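PDB 7BGM: phosphoribosyl-AMP cyclohydrolase from Medicago truncatula, which probably catalyses the second and third steps of histidine biosynthesis, hydrolysing phosphoribosyl-ATP to phosphoribosyl-AMP and diphosphate and then opening the adenine ring of phosphoribosyl-AMP. Local coordinates for residues Thr99-Asp111 with Glu116-Leu128. Numbering follows the deposited sequence.
With ZN (zinc ion), chain C.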
loop_
_atom_site.group_PDB
_atom_site.type_symbol
_atom_site.label_atom_id
_atom_site.label_comp_id
_atom_site.label_asym_id
_atom_site.label_seq_id
_atom_site.Cartn_x
_atom_site.Cartn_y
_atom_site.Cartn_z
ATOM N N THR A 99 8.318 -17.935 7.304
ATOM C CA THR A 99 9.656 -18.084 6.743
ATOM C C THR A 99 10.615 -17.011 7.237
ATOM O O THR A 99 11.817 -17.106 6.973
ATOM C CB THR A 99 9.622 -18.012 5.208
ATOM O OG1 THR A 99 9.177 -16.711 4.799
ATOM C CG2 THR A 99 8.712 -19.073 4.610
ATOM N N GLY A 100 10.117 -15.977 7.917
ATOM C CA GLY A 100 10.927 -14.841 8.314
ATOM C C GLY A 100 10.806 -13.630 7.410
ATOM O O GLY A 100 11.221 -12.528 7.814
ATOM N N ALA A 101 10.237 -13.796 6.209
ATOM C CA ALA A 101 10.023 -12.682 5.300
ATOM C C ALA A 101 9.038 -11.684 5.904
ATOM O O ALA A 101 8.150 -12.041 6.671
ATOM C CB ALA A 101 9.462 -13.176 3.970
ATOM N N GLU A 102 9.184 -10.416 5.526
ATOM C CA GLU A 102 8.372 -9.365 6.126
ATOM C C GLU A 102 6.888 -9.555 5.824
ATOM O O GLU A 102 6.021 -9.272 6.675
ATOM C CB GLU A 102 8.876 -8.021 5.617
ATOM C CG GLU A 102 8.360 -6.886 6.348
ATOM C CD GLU A 102 9.211 -5.674 6.078
ATOM O OE1 GLU A 102 10.427 -5.720 6.357
ATOM O OE2 GLU A 102 8.681 -4.715 5.534
ATOM N N THR A 103 6.585 -10.039 4.623
ATOM C CA THR A 103 5.244 -10.417 4.206
ATOM C C THR A 103 5.323 -11.785 3.581
ATOM O O THR A 103 6.415 -12.298 3.254
ATOM C CB THR A 103 4.617 -9.474 3.159
ATOM O OG1 THR A 103 5.255 -9.731 1.888
ATOM C CG2 THR A 103 4.808 -7.989 3.586
ATOM N N CYS A 104 4.150 -12.348 3.365
ATOM C CA CYS A 104 4.111 -13.661 2.734
ATOM C C CYS A 104 4.316 -13.612 1.208
ATOM O O CYS A 104 4.378 -14.674 0.574
ATOM C CB CYS A 104 2.794 -14.371 3.056
ATOM S SG CYS A 104 2.565 -14.830 4.780
ATOM N N TYR A 105 4.468 -12.448 0.605
ATOM C CA TYR A 105 4.464 -12.292 -0.857
ATOM C C TYR A 105 5.829 -11.845 -1.328
ATOM O O TYR A 105 6.160 -10.660 -1.289
ATOM C CB TYR A 105 3.372 -11.304 -1.325
ATOM C CG TYR A 105 1.962 -11.763 -0.997
ATOM C CD1 TYR A 105 1.226 -12.530 -1.927
ATOM C CD2 TYR A 105 1.378 -11.494 0.253
ATOM C CE1 TYR A 105 -0.075 -12.940 -1.641
ATOM C CE2 TYR A 105 0.092 -11.919 0.557
ATOM C CZ TYR A 105 -0.639 -12.628 -0.401
ATOM O OH TYR A 105 -1.918 -13.033 -0.067
ATOM N N TYR A 106 6.647 -12.829 -1.724
ATOM C CA TYR A 106 8.018 -12.613 -2.168
ATOM C C TYR A 106 8.380 -13.514 -3.354
ATOM O O TYR A 106 9.575 -13.700 -3.648
ATOM C CB TYR A 106 8.973 -12.862 -0.988
ATOM C CG TYR A 106 8.721 -14.160 -0.306
ATOM C CD1 TYR A 106 9.234 -15.344 -0.846
ATOM C CD2 TYR A 106 8.022 -14.219 0.900
ATOM C CE1 TYR A 106 9.025 -16.549 -0.231
ATOM C CE2 TYR A 106 7.791 -15.438 1.537
ATOM C CZ TYR A 106 8.305 -16.604 0.963
ATOM O OH TYR A 106 8.104 -17.843 1.538
ATOM N N THR A 107 7.390 -14.105 -4.032
ATOM C CA THR A 107 7.654 -15.034 -5.126
ATOM C C THR A 107 7.171 -14.399 -6.428
ATOM O O THR A 107 5.978 -14.475 -6.769
ATOM C CB THR A 107 6.952 -16.363 -4.841
ATOM O OG1 THR A 107 7.463 -16.904 -3.583
ATOM C CG2 THR A 107 7.186 -17.390 -5.979
ATOM N N PRO A 108 8.044 -13.710 -7.167
ATOM C CA PRO A 108 7.594 -12.998 -8.378
ATOM C C PRO A 108 7.536 -13.964 -9.545
ATOM O O PRO A 108 8.493 -14.685 -9.809
ATOM C CB PRO A 108 8.662 -11.919 -8.582
ATOM C CG PRO A 108 9.931 -12.532 -7.969
ATOM C CD PRO A 108 9.487 -13.536 -6.912
ATOM N N VAL A 109 6.399 -13.969 -10.232
ATOM C CA VAL A 109 6.159 -14.921 -11.304
ATOM C C VAL A 109 6.896 -14.521 -12.572
ATOM O O VAL A 109 7.454 -15.375 -13.276
ATOM C CB VAL A 109 4.649 -15.024 -11.537
ATOM C CG1 VAL A 109 4.381 -15.404 -12.978
ATOM C CG2 VAL A 109 4.029 -15.979 -10.518
ATOM N N PHE A 110 6.912 -13.227 -12.894
ATOM C CA PHE A 110 7.494 -12.798 -14.162
ATOM C C PHE A 110 8.978 -13.134 -14.266
ATOM O O PHE A 110 9.508 -13.207 -15.381
ATOM C CB PHE A 110 7.268 -11.298 -14.357
ATOM C CG PHE A 110 5.841 -10.934 -14.672
ATOM C CD1 PHE A 110 4.867 -11.908 -14.759
ATOM C CD2 PHE A 110 5.482 -9.615 -14.904
ATOM C CE1 PHE A 110 3.550 -11.572 -15.059
ATOM C CE2 PHE A 110 4.182 -9.276 -15.210
ATOM C CZ PHE A 110 3.211 -10.251 -15.287
ATOM N N ASP A 111 9.651 -13.362 -13.131
ATOM C CA ASP A 111 11.074 -13.691 -13.147
ATOM C C ASP A 111 11.336 -15.026 -13.832
ATOM O O ASP A 111 12.315 -15.166 -14.579
ATOM C CB ASP A 111 11.623 -13.716 -11.719
ATOM C CG ASP A 111 12.028 -12.338 -11.218
ATOM O OD1 ASP A 111 11.925 -11.360 -11.993
ATOM O OD2 ASP A 111 12.460 -12.236 -10.046
ATOM N N GLU A 116 18.251 -16.368 -18.080
ATOM C CA GLU A 116 19.279 -17.017 -17.270
ATOM C C GLU A 116 18.648 -18.068 -16.365
ATOM O O GLU A 116 17.553 -17.867 -15.820
ATOM C CB GLU A 116 20.047 -15.993 -16.415
ATOM C CG GLU A 116 21.191 -16.612 -15.574
ATOM C CD GLU A 116 21.902 -15.612 -14.644
ATOM O OE1 GLU A 116 21.676 -14.384 -14.787
ATOM O OE2 GLU A 116 22.675 -16.058 -13.753
ATOM N N GLU A 117 19.347 -19.202 -16.212
ATOM C CA GLU A 117 18.982 -20.175 -15.194
ATOM C C GLU A 117 19.356 -19.602 -13.835
ATOM O O GLU A 117 20.503 -19.729 -13.384
ATOM C CB GLU A 117 19.679 -21.524 -15.450
ATOM C CG GLU A 117 19.217 -22.612 -14.465
ATOM C CD GLU A 117 17.676 -22.744 -14.449
ATOM O OE1 GLU A 117 17.107 -23.027 -15.514
ATOM O OE2 GLU A 117 17.037 -22.536 -13.405
ATOM N N VAL A 118 18.388 -18.951 -13.191
ATOM C CA VAL A 118 18.577 -18.358 -11.877
ATOM C C VAL A 118 17.190 -18.110 -11.310
ATOM O O VAL A 118 16.211 -17.981 -12.059
ATOM C CB VAL A 118 19.413 -17.053 -11.974
ATOM C CG1 VAL A 118 18.632 -15.933 -12.700
ATOM C CG2 VAL A 118 19.904 -16.591 -10.587
ATOM N N GLU A 119 17.087 -18.073 -9.987
ATOM C CA GLU A 119 15.857 -17.644 -9.327
ATOM C C GLU A 119 16.233 -16.645 -8.244
ATOM O O GLU A 119 17.376 -16.617 -7.770
ATOM C CB GLU A 119 15.096 -18.820 -8.707
ATOM C CG GLU A 119 14.696 -19.895 -9.693
ATOM C CD GLU A 119 14.267 -21.147 -8.992
ATOM O OE1 GLU A 119 13.333 -21.087 -8.196
ATOM O OE2 GLU A 119 14.896 -22.196 -9.198
ATOM N N GLY A 120 15.273 -15.798 -7.869
ATOM C CA GLY A 120 15.524 -14.837 -6.823
ATOM C C GLY A 120 14.234 -14.304 -6.240
ATOM O O GLY A 120 13.465 -13.605 -6.917
ATOM N N ASN A 121 13.980 -14.610 -4.974
ATOM C CA ASN A 121 12.793 -14.084 -4.327
ATOM C C ASN A 121 12.991 -12.608 -3.972
ATOM O O ASN A 121 14.108 -12.124 -3.781
ATOM C CB ASN A 121 12.452 -14.910 -3.078
ATOM C CG ASN A 121 11.782 -16.257 -3.433
ATOM O OD1 ASN A 121 11.329 -16.462 -4.560
ATOM N ND2 ASN A 121 11.756 -17.169 -2.491
ATOM N N LYS A 122 11.892 -11.883 -3.931
ATOM C CA LYS A 122 11.942 -10.477 -3.544
ATOM C C LYS A 122 10.550 -10.070 -3.104
ATOM O O LYS A 122 9.564 -10.472 -3.724
ATOM C CB LYS A 122 12.443 -9.563 -4.672
ATOM C CG LYS A 122 11.555 -9.411 -5.877
ATOM C CD LYS A 122 11.767 -8.041 -6.508
ATOM C CE LYS A 122 11.552 -8.043 -8.020
ATOM N NZ LYS A 122 10.318 -8.743 -8.445
ATOM N N LEU A 123 10.467 -9.248 -2.053
ATOM C CA LEU A 123 9.163 -8.790 -1.580
ATOM C C LEU A 123 8.438 -8.010 -2.670
ATOM O O LEU A 123 9.037 -7.212 -3.411
ATOM C CB LEU A 123 9.324 -7.893 -0.351
ATOM C CG LEU A 123 9.868 -8.463 0.974
ATOM C CD1 LEU A 123 10.081 -7.292 1.868
ATOM C CD2 LEU A 123 8.842 -9.425 1.558
ATOM N N ALA A 124 7.134 -8.234 -2.761
ATOM C CA ALA A 124 6.277 -7.309 -3.504
ATOM C C ALA A 124 6.339 -5.919 -2.885
ATOM O O ALA A 124 6.144 -5.764 -1.674
ATOM C CB ALA A 124 4.845 -7.824 -3.492
ATOM N N LEU A 125 6.629 -4.918 -3.722
ATOM C CA LEU A 125 6.764 -3.535 -3.279
ATOM C C LEU A 125 6.029 -2.603 -4.229
ATOM O O LEU A 125 6.119 -2.768 -5.451
ATOM C CB LEU A 125 8.215 -3.085 -3.234
ATOM C CG LEU A 125 9.162 -3.851 -2.317
ATOM C CD1 LEU A 125 10.562 -3.371 -2.499
ATOM C CD2 LEU A 125 8.733 -3.725 -0.847
ATOM N N THR A 126 5.378 -1.579 -3.677
ATOM C CA THR A 126 4.748 -0.560 -4.516
ATOM C C THR A 126 5.764 0.566 -4.728
ATOM O O THR A 126 6.855 0.542 -4.161
ATOM C CB THR A 126 3.445 -0.046 -3.895
ATOM O OG1 THR A 126 3.693 0.555 -2.617
ATOM C CG2 THR A 126 2.447 -1.187 -3.714
ATOM N N SER A 127 5.416 1.532 -5.584
ATOM C CA SER A 127 6.426 2.466 -6.116
ATOM C C SER A 127 7.305 3.127 -5.048
ATOM O O SER A 127 8.529 3.253 -5.232
ATOM C CB SER A 127 5.726 3.526 -6.962
ATOM O OG SER A 127 5.181 2.870 -8.104
ATOM N N LEU A 128 6.703 3.627 -3.962
ATOM C CA LEU A 128 7.496 4.353 -2.972
ATOM C C LEU A 128 8.501 3.432 -2.291
ATOM O O LEU A 128 9.654 3.814 -2.070
ATOM C CB LEU A 128 6.573 5.001 -1.942
ATOM C CG LEU A 128 7.172 5.820 -0.815
ATOM C CD1 LEU A 128 8.025 6.941 -1.410
ATOM C CD2 LEU A 128 6.028 6.381 0.055
HETATM ZN ZN ZN C . 3.857 -16.745 4.833
HETATM O O HOH W 1 5.602 -7.312 0.501
#
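N121 meets Y106 at the rim of its ring: ND2 lies near the ring plane, 3.5 Å from Y106 CD1, and the amide is turned 56° out of that plane, so the two flat groups do not stack. Y106 reaches this position because CG stands between the backbone N and the carbonyl carbon (chi1 51°), which swings the ring past N121.

Backbone bonds fix the pairing on which this rests. The bond from A124 N to Y105 O, 3.0 Å long, is almost straight (172° at the hydrogen), whereas that from K122 N to Y106 O is more bent. Consecutive carbonyls are thus gripped by alternate amides, and L123 CA adds a CH···O contact to Y105 O.

L123 reaches back from between them: its CD2 comes 3.6 Å from T103 OG1, while CD1 rests on CB of E102. T103 OG1 also accepts from Y105 N in an ST turn and hydrogen-bonds a water that donates to A124 O. Farther along, K122 bends at its last two torsions and crosses P108, bringing NZ 3.6 Å from P108 CB. D111 OD2 is 4.4 Å from K122 NZ, too far for a salt bridge.

Y105, T107 and P108 pair antiparallel with a strand of the second subunit, carrying the sheet across the interface, and Y105 OH is hydrogen-bonded to S85 OG of the second subunit. C104 binds zinc together with C97 of the same chain and C81 of the second subunit. The connection leading to helix 127-140 therefore packs beside an intersubunit zinc site. Its hold is mainly backbone bonding and apolar contact, with one water bridging T103 to A124; the attraction between K122 and the loosely ordered D111 is probably weak, as is the long ion pair of K122 with D76 of the second subunit.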